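Long-range contact in protein adenylyltransferase MntA (PDB 6M6U), which neutralises the cognate toxin HepT by magnesium-dependent transfer of three AMP units from ATP to a toxin tyrosine: residues K19-Y24 / A43-D48. The protein carries 2 engineered substitutions. Residues are numbered along the deposited sequence; the frame is centred on the assembly and turned at random.
Sequences KLQLIY and AVLAAD
A classic beta bulge interrupts the antiparallel pairing of strands 20-26 and 40-46: Gln21 and Leu22 together sit opposite the single residue Leu45, whose carbonyl takes two N-H groups. Gln21 N lies 2.7 Å from Leu45 O and Leu22 N 3.1 Å from the same oxygen; both donors lie in the carbonyl plane. The extra residue makes the pairing slip by one after Leu20-Ala46. Beyond it the pairing is regular, and at Tyr24-Ala43 the bond from Tyr24 N to Ala43 O is nearly straight (N-H...O 166°). These are the two central strands of the polymerase beta-type nucleotidyltransferase sheet, between 70-74 and 91-94; Ala43 closely follows Glu41, an engineered residue at a magnesium-binding position.

Leu22, Tyr24, Ala43 and Leu45 share one face, Leu20, Ile23, Val44 and Ala46 the other. Leu22 and Leu45 lie side by side, CD1 of Leu22 meeting CD2 of Leu45 at 3.7 Å; Phe103 of helix 97-125 touches Leu22, and Arg76 touches Leu45. Gln21, at the bulge, points toward the other strand, its OE1 3.6 Å from Leu45 CD2. Across the sheet, the Leu20 and Val44 side chains cross at about a right angle, Leu20 CD1 lying 3.9 Å from Val44 CB; Leu13 of helix 6-16 packs on both. Past the strand ends, Ala47 N donates to Lys19 O at 3.1 Å, and Lys19 CB rests 3.6 Å from Ala47 CB.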
loop_
_atom_site.group_PDB
_atom_site.type_symbol
_atom_site.label_atom_id
_atom_site.label_comp_id
_atom_site.label_asym_id
_atom_site.label_seq_id
_atom_site.Cartn_x
_atom_site.Cartn_y
_atom_site.Cartn_z
ATOM N N LYS E 19 -22.691 -24.818 -12.151
ATOM C CA LYS E 19 -22.069 -26.144 -12.108
ATOM C C LYS E 19 -21.004 -26.227 -11.017
ATOM O O LYS E 19 -19.947 -26.837 -11.200
ATOM C CB LYS E 19 -21.483 -26.521 -13.468
ATOM C CG LYS E 19 -22.503 -26.557 -14.587
ATOM C CD LYS E 19 -21.814 -26.540 -15.931
ATOM C CE LYS E 19 -20.995 -25.270 -16.090
ATOM N NZ LYS E 19 -19.967 -25.417 -17.149
ATOM N N LEU E 20 -21.286 -25.600 -9.878
ATOM C CA LEU E 20 -20.386 -25.663 -8.736
ATOM C C LEU E 20 -20.234 -27.104 -8.264
ATOM O O LEU E 20 -21.182 -27.891 -8.309
ATOM C CB LEU E 20 -20.926 -24.784 -7.613
ATOM C CG LEU E 20 -20.063 -24.530 -6.384
ATOM C CD1 LEU E 20 -18.765 -23.853 -6.780
ATOM C CD2 LEU E 20 -20.850 -23.660 -5.415
ATOM N N GLN E 21 -19.041 -27.451 -7.819
ATOM C CA GLN E 21 -18.794 -28.825 -7.394
ATOM C C GLN E 21 -18.230 -28.929 -5.987
ATOM O O GLN E 21 -18.553 -29.881 -5.276
ATOM C CB GLN E 21 -17.841 -29.523 -8.381
ATOM C CG GLN E 21 -18.419 -29.700 -9.775
ATOM C CD GLN E 21 -17.367 -30.053 -10.808
ATOM O OE1 GLN E 21 -16.167 -29.999 -10.535
ATOM N NE2 GLN E 21 -17.811 -30.410 -12.007
ATOM N N LEU E 22 -17.384 -27.988 -5.570
ATOM C CA LEU E 22 -16.736 -28.069 -4.269
ATOM C C LEU E 22 -16.592 -26.674 -3.688
ATOM O O LEU E 22 -16.223 -25.739 -4.402
ATOM C CB LEU E 22 -15.354 -28.739 -4.375
ATOM C CG LEU E 22 -15.311 -30.222 -4.766
ATOM C CD1 LEU E 22 -13.921 -30.626 -5.237
ATOM C CD2 LEU E 22 -15.766 -31.124 -3.622
ATOM N N ILE E 23 -16.894 -26.535 -2.397
ATOM C CA ILE E 23 -16.605 -25.325 -1.630
ATOM C C ILE E 23 -15.719 -25.713 -0.456
ATOM O O ILE E 23 -16.052 -26.637 0.296
ATOM C CB ILE E 23 -17.884 -24.635 -1.116
ATOM C CG1 ILE E 23 -18.784 -24.196 -2.270
ATOM C CG2 ILE E 23 -17.527 -23.439 -0.251
ATOM C CD1 ILE E 23 -20.047 -23.505 -1.810
ATOM N N TYR E 24 -14.599 -25.011 -0.299
ATOM C CA TYR E 24 -13.718 -25.186 0.847
ATOM C C TYR E 24 -13.492 -23.855 1.531
ATOM O O TYR E 24 -13.279 -22.831 0.871
ATOM C CB TYR E 24 -12.341 -25.744 0.472
ATOM C CG TYR E 24 -12.356 -27.128 -0.104
ATOM C CD1 TYR E 24 -12.469 -28.241 0.715
ATOM C CD2 TYR E 24 -12.238 -27.323 -1.469
ATOM C CE1 TYR E 24 -12.477 -29.510 0.185
ATOM C CE2 TYR E 24 -12.245 -28.581 -2.005
ATOM C CZ TYR E 24 -12.368 -29.673 -1.177
ATOM O OH TYR E 24 -12.374 -30.933 -1.724
ATOM N N ALA E 43 -12.155 -21.509 -1.397
ATOM C CA ALA E 43 -11.786 -22.148 -2.648
ATOM C C ALA E 43 -13.000 -22.868 -3.216
ATOM O O ALA E 43 -13.782 -23.470 -2.473
ATOM C CB ALA E 43 -10.634 -23.136 -2.452
ATOM N N VAL E 44 -13.154 -22.801 -4.532
ATOM C CA VAL E 44 -14.272 -23.437 -5.212
ATOM C C VAL E 44 -13.742 -24.200 -6.414
ATOM O O VAL E 44 -12.740 -23.824 -7.030
ATOM C CB VAL E 44 -15.351 -22.420 -5.653
ATOM C CG1 VAL E 44 -16.100 -21.887 -4.444
ATOM C CG2 VAL E 44 -14.717 -21.279 -6.431
ATOM N N LEU E 45 -14.417 -25.297 -6.728
ATOM C CA LEU E 45 -14.227 -26.007 -7.979
ATOM C C LEU E 45 -15.570 -26.044 -8.685
ATOM O O LEU E 45 -16.569 -26.476 -8.100
ATOM C CB LEU E 45 -13.696 -27.426 -7.757
ATOM C CG LEU E 45 -13.343 -28.216 -9.025
ATOM C CD1 LEU E 45 -12.152 -27.590 -9.742
ATOM C CD2 LEU E 45 -13.065 -29.673 -8.697
ATOM N N ALA E 46 -15.596 -25.563 -9.918
ATOM C CA ALA E 46 -16.753 -25.666 -10.787
ATOM C C ALA E 46 -16.365 -26.466 -12.026
ATOM O O ALA E 46 -15.190 -26.777 -12.248
ATOM C CB ALA E 46 -17.279 -24.279 -11.173
ATOM N N ALA E 47 -17.370 -26.796 -12.842
ATOM C CA ALA E 47 -17.106 -27.548 -14.066
ATOM C C ALA E 47 -16.167 -26.786 -14.995
ATOM O O ALA E 47 -15.259 -27.378 -15.592
ATOM C CB ALA E 47 -18.418 -27.875 -14.781
ATOM N N ASP E 48 -16.365 -25.478 -15.129
ATOM C CA ASP E 48 -15.482 -24.622 -15.905
ATOM C C ASP E 48 -14.663 -23.730 -14.985
ATOM O O ASP E 48 -15.029 -23.477 -13.832
ATOM C CB ASP E 48 -16.262 -23.732 -16.881
ATOM C CG ASP E 48 -17.177 -24.516 -17.788
ATOM O OD1 ASP E 48 -18.287 -24.017 -18.072
ATOM O OD2 ASP E 48 -16.793 -25.623 -18.221
#